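Local coordinates for protein endoglucanase (Uncultured bacterium, PDB 3X17) that hydrolyses internal beta-1,4-glucosidic bonds of cellulose, as a family 9 glycoside hydrolase with an Ig-like domain ahead of its helical catalytic barrel, at residues 423-428 with 437-442; 244-249 with 323-328; 122-127 with 208-213; 70-75 with 82-87; 23-28 with 108-113. All coordinates share one frame; numbering follows the deposited sequence.

Contact 1 of 5, residues 423-428 with 437-442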
# COMPACT_ATOMS: atom_id res chain seq x y z
N GLY A 423 -15.12 -10.19 -2.12
CA GLY A 423 -13.70 -10.49 -2.30
C GLY A 423 -12.78 -10.02 -1.18
O GLY A 423 -11.77 -10.64 -0.93
N VAL A 424 -13.15 -8.94 -0.50
CA VAL A 424 -12.25 -8.30 0.48
C VAL A 424 -12.08 -9.22 1.68
O VAL A 424 -13.06 -9.68 2.24
CB VAL A 424 -12.74 -6.89 0.93
CG1 VAL A 424 -14.15 -6.96 1.51
CG2 VAL A 424 -11.78 -6.30 1.97
N PRO A 425 -10.83 -9.59 1.99
CA PRO A 425 -10.56 -10.61 3.01
C PRO A 425 -10.62 -10.05 4.42
O PRO A 425 -9.75 -10.33 5.25
CB PRO A 425 -9.15 -11.11 2.67
CG PRO A 425 -8.55 -10.03 1.82
CD PRO A 425 -9.59 -9.06 1.40
N ILE A 426 -11.72 -9.36 4.72
CA ILE A 426 -11.88 -8.70 5.99
C ILE A 426 -13.33 -8.85 6.44
O ILE A 426 -14.25 -8.55 5.69
CB ILE A 426 -11.51 -7.19 5.89
CG1 ILE A 426 -10.09 -7.04 5.34
CG2 ILE A 426 -11.64 -6.53 7.25
CD1 ILE A 426 -9.71 -5.61 4.91
N LEU A 427 -13.53 -9.36 7.65
CA LEU A 427 -14.90 -9.57 8.13
C LEU A 427 -15.42 -8.34 8.89
O LEU A 427 -14.63 -7.58 9.48
CB LEU A 427 -14.99 -10.81 9.02
CG LEU A 427 -14.50 -12.15 8.44
CD1 LEU A 427 -14.60 -13.23 9.50
CD2 LEU A 427 -15.34 -12.52 7.21
N ALA A 428 -16.73 -8.17 8.86
CA ALA A 428 -17.42 -7.21 9.70
C ALA A 428 -16.95 -7.26 11.16
O ALA A 428 -16.78 -8.34 11.73
CB ALA A 428 -18.95 -7.42 9.63
N LYS A 437 -5.53 -0.87 2.62
CA LYS A 437 -4.14 -1.27 2.59
C LYS A 437 -4.01 -2.73 3.04
O LYS A 437 -3.29 -3.54 2.43
CB LYS A 437 -3.32 -0.34 3.48
CG LYS A 437 -1.82 -0.71 3.58
CD LYS A 437 -1.60 -1.70 4.68
CE LYS A 437 -1.95 -1.08 6.06
NZ LYS A 437 -1.04 -1.64 7.14
N GLU A 438 -4.71 -3.06 4.12
CA GLU A 438 -4.75 -4.41 4.67
C GLU A 438 -5.27 -5.45 3.66
O GLU A 438 -4.70 -6.54 3.54
CB GLU A 438 -5.61 -4.42 5.96
CG GLU A 438 -5.79 -5.79 6.59
CD GLU A 438 -6.61 -5.77 7.89
OE1 GLU A 438 -6.62 -4.74 8.60
OE2 GLU A 438 -7.17 -6.83 8.23
N ALA A 439 -6.29 -5.08 2.88
CA ALA A 439 -6.77 -5.93 1.78
C ALA A 439 -5.63 -6.21 0.81
O ALA A 439 -5.41 -7.36 0.40
CB ALA A 439 -7.91 -5.27 1.04
N LEU A 440 -4.98 -5.15 0.36
CA LEU A 440 -3.99 -5.30 -0.68
C LEU A 440 -2.76 -6.03 -0.14
O LEU A 440 -2.13 -6.83 -0.85
CB LEU A 440 -3.62 -3.95 -1.29
CG LEU A 440 -4.61 -3.40 -2.32
CD1 LEU A 440 -4.35 -1.89 -2.48
CD2 LEU A 440 -4.47 -4.11 -3.68
N ALA A 441 -2.41 -5.76 1.12
CA ALA A 441 -1.29 -6.44 1.78
C ALA A 441 -1.58 -7.94 1.91
O ALA A 441 -0.66 -8.74 1.87
CB ALA A 441 -1.03 -5.83 3.16
N LYS A 442 -2.84 -8.29 2.17
CA LYS A 442 -3.25 -9.69 2.15
C LYS A 442 -3.23 -10.29 0.74
O LYS A 442 -2.92 -11.47 0.57
CB LYS A 442 -4.64 -9.88 2.77
CG LYS A 442 -4.67 -9.74 4.27
CD LYS A 442 -6.14 -9.76 4.81
CE LYS A 442 -6.15 -9.95 6.34
NZ LYS A 442 -7.54 -10.06 6.91
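Glu438 is the first residue of helix 435-452 to meet the loop 423-428: its extended chain, with CG anti to the backbone N (chi1 177°), carries OE2 to 4.1 Å from CG1 of Ile426. One residue on, the small Ala439 sits among three apolar side chains. Its CB lies 4.1 Å from CG2 of Val424 and 4.2 Å from CD of Pro425, and CD1 of Ile426 reaches in beside it. The loop links two helices of the (alpha/alpha)6 barrel, 396-418 and 435-452, and the chain folds through an inverse gamma turn about Pro425. Gln465 of helix 456-469 touches both Pro425 and Ala439. Lys442, one helical turn beyond Glu438, runs out straight past the proline ring in the opposite direction, CD 3.8 Å from CG of Pro425. Its NZ then donates to Pro425 O at 2.8 Å, nearly along the C=O axis (160° at the oxygen), and also forms a salt bridge of 3.5 Å with Glu438 OE2. A methionine in place of Lys442 would probably leave Pro425 O without this donor and Glu438 OE2 without this charged partner.

Contact 2 of 5, residues 244-249 with 323-328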
# COMPACT_ATOMS: atom_id res chain seq x y z
N TYR A 244 16.36 8.49 13.65
CA TYR A 244 15.30 9.30 14.24
C TYR A 244 13.94 8.85 13.75
O TYR A 244 13.82 8.28 12.66
CB TYR A 244 15.51 10.81 13.95
CG TYR A 244 16.77 11.37 14.56
CD1 TYR A 244 16.90 11.47 15.95
CD2 TYR A 244 17.87 11.72 13.77
CE1 TYR A 244 18.07 11.96 16.53
CE2 TYR A 244 19.04 12.21 14.33
CZ TYR A 244 19.15 12.31 15.71
OH TYR A 244 20.32 12.77 16.29
N HIS A 245 12.92 9.13 14.54
CA HIS A 245 11.64 8.48 14.35
C HIS A 245 10.82 9.18 13.29
O HIS A 245 10.14 8.54 12.50
CB HIS A 245 10.87 8.47 15.66
CG HIS A 245 9.48 7.94 15.54
ND1 HIS A 245 9.20 6.67 15.07
CD2 HIS A 245 8.30 8.44 15.99
CE1 HIS A 245 7.91 6.42 15.20
NE2 HIS A 245 7.33 7.49 15.72
N LYS A 246 10.85 10.49 13.28
CA LYS A 246 9.96 11.24 12.43
C LYS A 246 10.32 12.71 12.53
O LYS A 246 11.16 13.11 13.37
CB LYS A 246 8.50 11.02 12.86
CG LYS A 246 8.18 11.62 14.25
CD LYS A 246 6.71 11.60 14.56
CE LYS A 246 6.48 11.96 16.05
NZ LYS A 246 5.02 12.20 16.35
N LEU A 247 9.76 13.50 11.62
CA LEU A 247 10.08 14.89 11.49
C LEU A 247 8.79 15.63 11.23
O LEU A 247 8.11 15.37 10.24
CB LEU A 247 11.05 15.11 10.34
CG LEU A 247 11.78 16.44 10.36
CD1 LEU A 247 13.07 16.30 9.54
CD2 LEU A 247 10.88 17.58 9.85
N ALA A 248 8.44 16.56 12.11
CA ALA A 248 7.15 17.23 11.95
C ALA A 248 7.11 18.51 12.76
O ALA A 248 7.99 18.75 13.57
CB ALA A 248 5.99 16.30 12.34
N GLY A 249 6.09 19.34 12.50
CA GLY A 249 5.85 20.55 13.29
C GLY A 249 5.25 20.17 14.63
O GLY A 249 4.82 19.02 14.81
N GLU A 323 3.34 13.78 24.10
CA GLU A 323 3.50 15.15 23.62
C GLU A 323 4.20 15.28 22.26
O GLU A 323 4.09 16.30 21.59
CB GLU A 323 4.17 16.05 24.67
CG GLU A 323 5.63 15.72 24.94
CD GLU A 323 5.81 14.71 26.07
OE1 GLU A 323 4.80 14.18 26.58
OE2 GLU A 323 6.99 14.43 26.42
N ASP A 324 4.93 14.24 21.85
CA ASP A 324 5.50 14.20 20.52
C ASP A 324 4.43 14.07 19.42
O ASP A 324 4.73 14.18 18.23
CB ASP A 324 6.48 13.03 20.41
CG ASP A 324 7.76 13.27 21.18
OD1 ASP A 324 7.87 14.32 21.84
OD2 ASP A 324 8.66 12.39 21.10
N ASN A 325 3.18 13.83 19.83
CA ASN A 325 2.08 13.72 18.87
C ASN A 325 1.28 14.98 18.62
O ASN A 325 0.21 14.91 18.05
CB ASN A 325 1.13 12.59 19.27
CG ASN A 325 1.86 11.30 19.49
OD1 ASN A 325 1.51 10.52 20.38
ND2 ASN A 325 2.99 11.14 18.81
N SER A 326 1.79 16.13 19.06
CA SER A 326 1.00 17.37 19.01
C SER A 326 0.76 17.85 17.58
O SER A 326 -0.16 18.63 17.34
CB SER A 326 1.66 18.48 19.83
OG SER A 326 2.88 18.90 19.22
N GLY A 327 1.58 17.42 16.62
CA GLY A 327 1.39 17.85 15.22
C GLY A 327 1.62 16.77 14.17
O GLY A 327 1.92 17.06 13.00
N SER A 328 1.54 15.53 14.60
CA SER A 328 1.88 14.39 13.75
C SER A 328 1.39 13.12 14.45
O SER A 328 1.09 13.14 15.67
CB SER A 328 3.39 14.32 13.47
OG SER A 328 4.14 14.08 14.64
O HOH W 1 3.15 19.21 11.78
O HOH W 2 4.38 16.64 16.13
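Lys246 CB faces the loop 323-328, and the chain, extended beyond CG, brings NZ between a backbone carbonyl and a hydroxyl. NZ donates to Asp324 O at 2.7 Å, from well above the carbonyl plane (50° out of it), and to Ser328 OG, also at 2.7 Å. NZ also bonds Gly329 O, and the lysine makes a cation-pi contact with Tyr268, so the buried ammonium is held by several oxygens and an aromatic ring. Ser328 turns toward the lysine with OG between its backbone N and carbonyl carbon (chi1 65°), while its CB presses against CB of Ala248, a tight 3.5 Å. A leucine in place of Lys246 would probably leave Asp324 O and Ser328 OG without this ammonium donor and let the loop shift against the strand. Beyond the side chains, water 2 donates to Gly249 O at 2.8 Å and accepts from Gly327 N at 2.9 Å, tying the two glycines together; Gly249 O also lies 3.6 Å from CA of Gly327. The contact thus fastens the loop between helices 294-312 and 337-351 to strand 243-249, part of a small mixed sheet accompanying the (alpha/alpha)6 barrel of the family 9 catalytic domain.

Contact 3 of 5, residues 122-127 with 208-213; sequences AAARSY and GQLHLP
Arg125 and His211 make the one hydrogen bond between residues 122-127 of helix 115-130 and the loop 208-213: NH1 of Arg125 donates to His211 O at 2.8 Å. The oxygen lies at the edge of the guanidinium and close to its plane, but the bond is bent, with an N-H...O angle of 131°, and the donor is tilted 27° from the carbonyl plane. The arginine's charge is met by a salt bridge from NH2 to Asp138, so the guanidinium joins the loop carbonyl to an acidic side chain. Leu210 O also lies near the guanidinium edge, but the modelled approach of the arginine chain to it is too close to be trusted. CB of His211 stands 3.7 Å from Arg125 NH1, while the imidazole end leads away and uses ND1 to bond Tyr121 OH on the same helix.

Apolar contact comes mainly from Leu210. With CG beside its backbone N (chi1 -65°), both its methyl groups meet Ala124, CD1 and CD2 each 4.0 Å from CB, over a helix surface that the alanine keeps low. Leu212 adds a looser touch, its CD2 4.3 Å from CG of Arg125.

Within the loop, Gly208 to His211 form a type I beta turn, and the backbone N atoms of Gly208 and Leu210 bond the carboxylate of Asp221. Asp221 is a ligand of a bound calcium ion, as is Asp207 just before the turn, and the side chain of Leu212 lies about 6 Å from that ion. The contact therefore packs one edge of a calcium-binding loop onto a helix of the catalytic (alpha/alpha)6 domain.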
# COMPACT_ATOMS: atom_id res chain seq x y z
N ALA A 122 -0.13 5.38 -12.10
CA ALA A 122 -0.71 6.43 -11.31
C ALA A 122 -0.26 6.22 -9.85
O ALA A 122 0.06 7.18 -9.14
CB ALA A 122 -2.26 6.37 -11.41
N ALA A 123 -0.32 4.97 -9.41
CA ALA A 123 -0.03 4.66 -8.02
C ALA A 123 1.41 4.94 -7.71
O ALA A 123 1.72 5.41 -6.64
CB ALA A 123 -0.36 3.20 -7.70
N ALA A 124 2.31 4.48 -8.59
CA ALA A 124 3.74 4.71 -8.41
C ALA A 124 4.11 6.20 -8.51
O ALA A 124 4.92 6.71 -7.73
CB ALA A 124 4.55 3.89 -9.41
N ARG A 125 3.57 6.90 -9.50
CA ARG A 125 3.91 8.30 -9.71
C ARG A 125 3.38 9.21 -8.62
O ARG A 125 3.88 10.26 -8.42
CB ARG A 125 3.56 8.83 -11.10
CG ARG A 125 4.55 9.93 -11.57
CD ARG A 125 4.51 10.38 -13.04
NE ARG A 125 3.59 11.45 -13.13
CZ ARG A 125 3.86 12.71 -13.36
NH1 ARG A 125 5.06 13.12 -13.63
NH2 ARG A 125 2.88 13.54 -13.33
N SER A 126 2.38 8.77 -7.89
CA SER A 126 1.85 9.54 -6.79
C SER A 126 2.91 9.87 -5.74
O SER A 126 2.88 10.96 -5.17
CB SER A 126 0.65 8.81 -6.16
OG SER A 126 1.06 7.78 -5.28
N TYR A 127 3.90 8.99 -5.54
CA TYR A 127 5.02 9.28 -4.64
C TYR A 127 5.77 10.55 -5.07
O TYR A 127 6.14 11.39 -4.24
CB TYR A 127 5.99 8.09 -4.57
CG TYR A 127 5.40 6.89 -3.85
CD1 TYR A 127 5.36 6.85 -2.48
CD2 TYR A 127 4.81 5.85 -4.56
CE1 TYR A 127 4.69 5.84 -1.82
CE2 TYR A 127 4.19 4.80 -3.89
CZ TYR A 127 4.15 4.79 -2.52
OH TYR A 127 3.56 3.75 -1.82
N GLY A 208 12.27 5.99 -17.38
CA GLY A 208 11.38 6.94 -18.04
C GLY A 208 9.92 6.63 -17.85
O GLY A 208 9.07 7.43 -18.19
N GLN A 209 9.61 5.46 -17.29
CA GLN A 209 8.22 5.08 -17.01
C GLN A 209 7.36 6.16 -16.34
O GLN A 209 6.18 6.32 -16.67
CB GLN A 209 8.14 3.80 -16.20
CG GLN A 209 6.67 3.37 -15.91
CD GLN A 209 6.60 2.26 -14.88
OE1 GLN A 209 7.54 2.05 -14.12
NE2 GLN A 209 5.49 1.52 -14.87
N LEU A 210 7.93 6.90 -15.39
CA LEU A 210 7.11 7.64 -14.44
C LEU A 210 7.16 9.14 -14.66
O LEU A 210 6.63 9.92 -13.86
CB LEU A 210 7.52 7.29 -12.99
CG LEU A 210 7.23 5.83 -12.63
CD1 LEU A 210 7.74 5.45 -11.21
CD2 LEU A 210 5.74 5.54 -12.80
N HIS A 211 7.79 9.55 -15.77
CA HIS A 211 7.92 10.96 -16.10
C HIS A 211 8.41 11.76 -14.91
O HIS A 211 7.72 12.65 -14.41
CB HIS A 211 6.60 11.49 -16.62
CG HIS A 211 6.12 10.76 -17.84
ND1 HIS A 211 4.88 10.16 -17.91
CD2 HIS A 211 6.78 10.39 -18.97
CE1 HIS A 211 4.76 9.55 -19.08
NE2 HIS A 211 5.89 9.67 -19.74
N LEU A 212 9.62 11.44 -14.48
CA LEU A 212 10.23 12.04 -13.30
C LEU A 212 11.39 12.97 -13.70
O LEU A 212 11.89 12.89 -14.82
CB LEU A 212 10.78 10.92 -12.40
CG LEU A 212 9.79 9.92 -11.80
CD1 LEU A 212 10.53 8.92 -10.92
CD2 LEU A 212 8.73 10.63 -10.99
N PRO A 213 11.91 13.74 -12.74
CA PRO A 213 13.18 14.44 -13.00
C PRO A 213 14.30 13.45 -13.31
O PRO A 213 15.26 13.81 -14.02
CB PRO A 213 13.47 15.15 -11.66
CG PRO A 213 12.13 15.26 -10.99
CD PRO A 213 11.41 13.99 -11.38

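Contact 4 of 5, residues 70-75 with 82-87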
# COMPACT_ATOMS: atom_id res chain seq x y z
N ALA A 70 -25.18 -16.24 -11.51
CA ALA A 70 -25.31 -17.13 -10.37
C ALA A 70 -25.71 -16.37 -9.10
O ALA A 70 -25.34 -15.20 -8.93
CB ALA A 70 -24.05 -17.91 -10.15
N GLY A 71 -26.47 -17.05 -8.24
CA GLY A 71 -26.97 -16.46 -7.00
C GLY A 71 -28.42 -16.85 -6.74
O GLY A 71 -29.03 -17.53 -7.56
N PRO A 72 -29.00 -16.37 -5.64
CA PRO A 72 -28.42 -15.34 -4.77
C PRO A 72 -27.43 -15.97 -3.79
O PRO A 72 -27.50 -17.18 -3.54
CB PRO A 72 -29.62 -14.81 -4.00
CG PRO A 72 -30.50 -16.06 -3.82
CD PRO A 72 -30.27 -16.90 -5.09
N SER A 73 -26.51 -15.15 -3.30
CA SER A 73 -25.74 -15.41 -2.08
C SER A 73 -25.87 -14.22 -1.14
O SER A 73 -25.80 -13.05 -1.57
CB SER A 73 -24.26 -15.59 -2.41
OG SER A 73 -23.94 -16.95 -2.59
N GLU A 74 -26.01 -14.51 0.15
CA GLU A 74 -26.07 -13.46 1.16
C GLU A 74 -24.71 -13.26 1.83
O GLU A 74 -24.19 -14.16 2.49
CB GLU A 74 -27.14 -13.77 2.21
CG GLU A 74 -27.83 -12.52 2.75
CD GLU A 74 -28.67 -12.80 3.99
OE1 GLU A 74 -29.59 -13.65 3.91
OE2 GLU A 74 -28.40 -12.18 5.05
N ASP A 75 -24.12 -12.10 1.65
CA ASP A 75 -22.80 -11.81 2.18
C ASP A 75 -22.85 -11.59 3.67
O ASP A 75 -22.58 -10.52 4.15
CB ASP A 75 -22.24 -10.59 1.49
CG ASP A 75 -20.85 -10.27 1.92
OD1 ASP A 75 -20.14 -11.18 2.29
OD2 ASP A 75 -20.49 -9.11 1.91
N THR A 82 -27.34 -9.07 -0.56
CA THR A 82 -27.66 -10.17 -1.44
C THR A 82 -26.97 -9.95 -2.77
O THR A 82 -27.22 -8.93 -3.44
CB THR A 82 -29.19 -10.25 -1.64
OG1 THR A 82 -29.80 -10.57 -0.39
CG2 THR A 82 -29.54 -11.36 -2.65
N LEU A 83 -26.08 -10.88 -3.12
CA LEU A 83 -25.32 -10.80 -4.37
C LEU A 83 -25.70 -11.87 -5.38
O LEU A 83 -25.88 -13.04 -5.04
CB LEU A 83 -23.80 -10.86 -4.09
CG LEU A 83 -23.33 -9.99 -2.91
CD1 LEU A 83 -21.82 -10.11 -2.69
CD2 LEU A 83 -23.72 -8.52 -3.18
N TYR A 84 -25.71 -11.47 -6.65
CA TYR A 84 -25.53 -12.40 -7.75
C TYR A 84 -24.23 -12.04 -8.45
O TYR A 84 -23.76 -10.92 -8.34
CB TYR A 84 -26.70 -12.29 -8.73
CG TYR A 84 -28.05 -12.58 -8.09
CD1 TYR A 84 -28.67 -11.64 -7.27
CD2 TYR A 84 -28.70 -13.79 -8.31
CE1 TYR A 84 -29.91 -11.90 -6.69
CE2 TYR A 84 -29.96 -14.05 -7.75
CZ TYR A 84 -30.54 -13.11 -6.92
OH TYR A 84 -31.75 -13.39 -6.31
N ARG A 85 -23.66 -12.98 -9.20
CA ARG A 85 -22.40 -12.73 -9.88
C ARG A 85 -22.26 -13.42 -11.22
O ARG A 85 -22.85 -14.49 -11.45
CB ARG A 85 -21.20 -13.06 -8.98
CG ARG A 85 -20.95 -14.54 -8.76
CD ARG A 85 -19.60 -14.75 -8.07
NE ARG A 85 -19.49 -13.92 -6.87
CZ ARG A 85 -18.67 -12.87 -6.73
NH1 ARG A 85 -17.81 -12.51 -7.70
NH2 ARG A 85 -18.72 -12.18 -5.60
N ALA A 86 -21.53 -12.77 -12.12
CA ALA A 86 -21.12 -13.37 -13.39
C ALA A 86 -19.60 -13.33 -13.53
O ALA A 86 -18.90 -12.54 -12.88
CB ALA A 86 -21.75 -12.65 -14.55
N ASP A 87 -19.11 -14.15 -14.44
CA ASP A 87 -17.71 -14.12 -14.82
C ASP A 87 -17.67 -14.06 -16.33
O ASP A 87 -18.02 -15.02 -17.00
CB ASP A 87 -17.03 -15.38 -14.32
CG ASP A 87 -15.56 -15.44 -14.69
OD1 ASP A 87 -15.10 -14.59 -15.49
OD2 ASP A 87 -14.85 -16.33 -14.15
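Ala70 and Arg85 form one antiparallel hydrogen-bonded pair of this hairpin, Ser73 and Leu83 the other. In the first, Arg85 N donates to Ala70 O at 2.8 Å in the carbonyl plane, and Ala70 N returns a more bent bond to Arg85 O at 2.9 Å. In the second, Leu83 N to Ser73 O is 2.7 Å and almost straight, 175° at the hydrogen, and Ser73 N donates to Leu83 O at 2.8 Å. Both oxygens of this pair have a further CA-H...O contact: Thr82 CA approaches Ser73 O, and Pro72 CA approaches Leu83 O.

Between the pairs the register slips by one residue, a beta bulge at Gly71 and Pro72, which are joined by a cis peptide. A side chain on Gly71 would run into Tyr84. The tyrosine ring, with CG anti to its own carbonyl carbon (chi1 -59°), lies alongside the proline, Pro72 CA over one face and Pro72 CB 3.5 Å from CZ. Pro72 CB is also 3.4 Å from OH of Tyr84, which is buried here with no polar partner in the model. Thr82 CG2 packs on Pro72 CB from further along, at 3.7 Å. Asp75 OD2 bonds Ser79 OG within the hairpin loop; outside the hairpin, Gly421 N of the catalytic domain meets Asp75 OD1, and Gln32 OE1 meets Arg85 NH1.

Strand 82-87 lies between 63-74 and 32-37 in the sheet of the Ig-like domain; Leu83 touches Ala36 on that neighbour and Tyr422 in the loop after helix 396-418.

Contact 5 of 5, residues 23-28 with 108-113; sequences VGYHPA and PEFAIG
Val23 O, Tyr25 N and Tyr25 O bond Ala111 N, Ala111 O and Gly113 N in turn, a parallel ladder in which Gly24 pairs with Ala111 and Tyr25 with Ile112. It sets the short strand 24-25 at the margin of the Ig-like domain's sheet, next to strand 110-112, which is antiparallel to strand 95-101 on its other side. The bond from Ala111 N to Val23 O is the straightest, 2.9 Å long and 175° at the hydrogen. Gly24 passes so near Ala111 O, with its CA 3.2 Å away, that a CB on it would clash with that oxygen.

Tyr25 and Phe110 carry the side-chain contact. The edge of the tyrosine is turned to the face of Phe110 in an offset edge-to-face pair, centroids 5.5 Å apart and planes at 83°. Phe110 holds its ring there with CG between the backbone N and the carbonyl carbon (chi1 62°). The tyrosine also meets Phe88 edge-to-face, and its OH is bonded by Asn21 N. Val23 CB is directed away from strand 110-112, and the side chain touches Val115 and Val119 of helix 115-130, the first helix after the strand.

At the other end, Pro27 and Ile112 lie alongside one another, heading opposite ways, with Pro27 CG 4.1 Å from Ile112 CG2. Gly113 O receives a CA-H...O contact from His26 CA at 3.2 Å, and the proline's CD lies 3.4 Å from the same oxygen.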
# COMPACT_ATOMS: atom_id res chain seq x y z
N VAL A 23 -11.79 0.65 -13.69
CA VAL A 23 -10.78 0.86 -14.70
C VAL A 23 -10.98 -0.23 -15.75
O VAL A 23 -11.12 0.06 -16.94
CB VAL A 23 -9.34 0.77 -14.12
CG1 VAL A 23 -8.32 0.96 -15.26
CG2 VAL A 23 -9.13 1.85 -13.08
N GLY A 24 -11.01 -1.48 -15.30
CA GLY A 24 -11.39 -2.59 -16.18
C GLY A 24 -10.61 -3.87 -15.91
O GLY A 24 -10.37 -4.23 -14.75
N TYR A 25 -10.27 -4.60 -16.97
CA TYR A 25 -9.78 -5.97 -16.85
C TYR A 25 -8.76 -6.25 -17.93
O TYR A 25 -8.91 -5.80 -19.06
CB TYR A 25 -10.94 -6.97 -16.98
CG TYR A 25 -12.09 -6.74 -16.00
CD1 TYR A 25 -13.10 -5.84 -16.30
CD2 TYR A 25 -12.16 -7.44 -14.80
CE1 TYR A 25 -14.13 -5.59 -15.41
CE2 TYR A 25 -13.22 -7.22 -13.90
CZ TYR A 25 -14.21 -6.30 -14.22
OH TYR A 25 -15.25 -6.03 -13.35
N HIS A 26 -7.71 -6.99 -17.57
CA HIS A 26 -6.76 -7.49 -18.56
C HIS A 26 -7.41 -8.65 -19.33
O HIS A 26 -8.20 -9.41 -18.76
CB HIS A 26 -5.48 -7.96 -17.88
CG HIS A 26 -4.43 -8.43 -18.83
ND1 HIS A 26 -3.43 -7.61 -19.31
CD2 HIS A 26 -4.24 -9.63 -19.44
CE1 HIS A 26 -2.66 -8.29 -20.14
NE2 HIS A 26 -3.12 -9.52 -20.23
N PRO A 27 -7.08 -8.80 -20.62
CA PRO A 27 -7.76 -9.87 -21.38
C PRO A 27 -7.59 -11.28 -20.78
O PRO A 27 -8.51 -12.09 -20.83
CB PRO A 27 -7.13 -9.77 -22.77
CG PRO A 27 -6.61 -8.34 -22.87
CD PRO A 27 -6.35 -7.84 -21.48
N ALA A 28 -6.46 -11.55 -20.14
CA ALA A 28 -6.16 -12.91 -19.73
C ALA A 28 -6.80 -13.32 -18.40
O ALA A 28 -6.63 -14.45 -17.94
CB ALA A 28 -4.66 -13.15 -19.69
N PRO A 108 -20.82 1.75 -14.80
CA PRO A 108 -20.00 2.69 -15.54
C PRO A 108 -19.18 1.98 -16.62
O PRO A 108 -19.05 0.74 -16.61
CB PRO A 108 -19.06 3.26 -14.46
CG PRO A 108 -19.48 2.60 -13.13
CD PRO A 108 -20.80 1.98 -13.35
N GLU A 109 -18.58 2.77 -17.50
CA GLU A 109 -17.74 2.24 -18.56
C GLU A 109 -16.43 1.75 -18.01
O GLU A 109 -15.78 2.46 -17.24
CB GLU A 109 -17.41 3.35 -19.56
CG GLU A 109 -18.21 3.29 -20.81
CD GLU A 109 -17.90 4.45 -21.71
OE1 GLU A 109 -16.79 4.48 -22.28
OE2 GLU A 109 -18.75 5.36 -21.83
N PHE A 110 -15.92 0.68 -18.61
CA PHE A 110 -14.63 0.14 -18.23
C PHE A 110 -13.93 -0.39 -19.47
O PHE A 110 -14.55 -0.60 -20.50
CB PHE A 110 -14.80 -0.97 -17.19
CG PHE A 110 -15.59 -2.15 -17.70
CD1 PHE A 110 -14.96 -3.19 -18.37
CD2 PHE A 110 -16.98 -2.19 -17.55
CE1 PHE A 110 -15.68 -4.29 -18.85
CE2 PHE A 110 -17.72 -3.30 -18.00
CZ PHE A 110 -17.07 -4.34 -18.65
N ALA A 111 -12.62 -0.58 -19.39
CA ALA A 111 -11.87 -1.06 -20.54
C ALA A 111 -11.49 -2.52 -20.41
O ALA A 111 -11.30 -3.02 -19.30
CB ALA A 111 -10.59 -0.19 -20.77
N ILE A 112 -11.37 -3.21 -21.53
CA ILE A 112 -10.57 -4.43 -21.57
C ILE A 112 -9.31 -4.16 -22.36
O ILE A 112 -9.36 -3.52 -23.40
CB ILE A 112 -11.36 -5.63 -22.14
CG1 ILE A 112 -12.47 -6.02 -21.17
CG2 ILE A 112 -10.43 -6.81 -22.36
CD1 ILE A 112 -13.76 -6.45 -21.81
N GLY A 113 -8.17 -4.51 -21.78
CA GLY A 113 -6.89 -3.99 -22.24
C GLY A 113 -5.86 -4.16 -21.13
O GLY A 113 -6.16 -4.75 -20.09

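In the fold
Along the chain, contact 4 falls within the span bracketed by contact 5, and contacts 3, 2 and 1 follow. Contacts 4 and 5 lie in the same mixed sheet of the Ig-like domain, their centres about 21 Å apart. From strand 110-112 of contact 5 the chain passes directly to helix 115-130 of contact 3, its first helix. Contacts 1, 2 and 3 are spread over the family 9 catalytic domain, with centres 26 to 29 Å apart. Contact 1 comes within about 5 Å of contact 4 at the nearest atoms, where the two domains meet; contact 2 is farthest, about 47 Å from contact 4 between centres. The Ig-like domain thus packs against one side of the barrel.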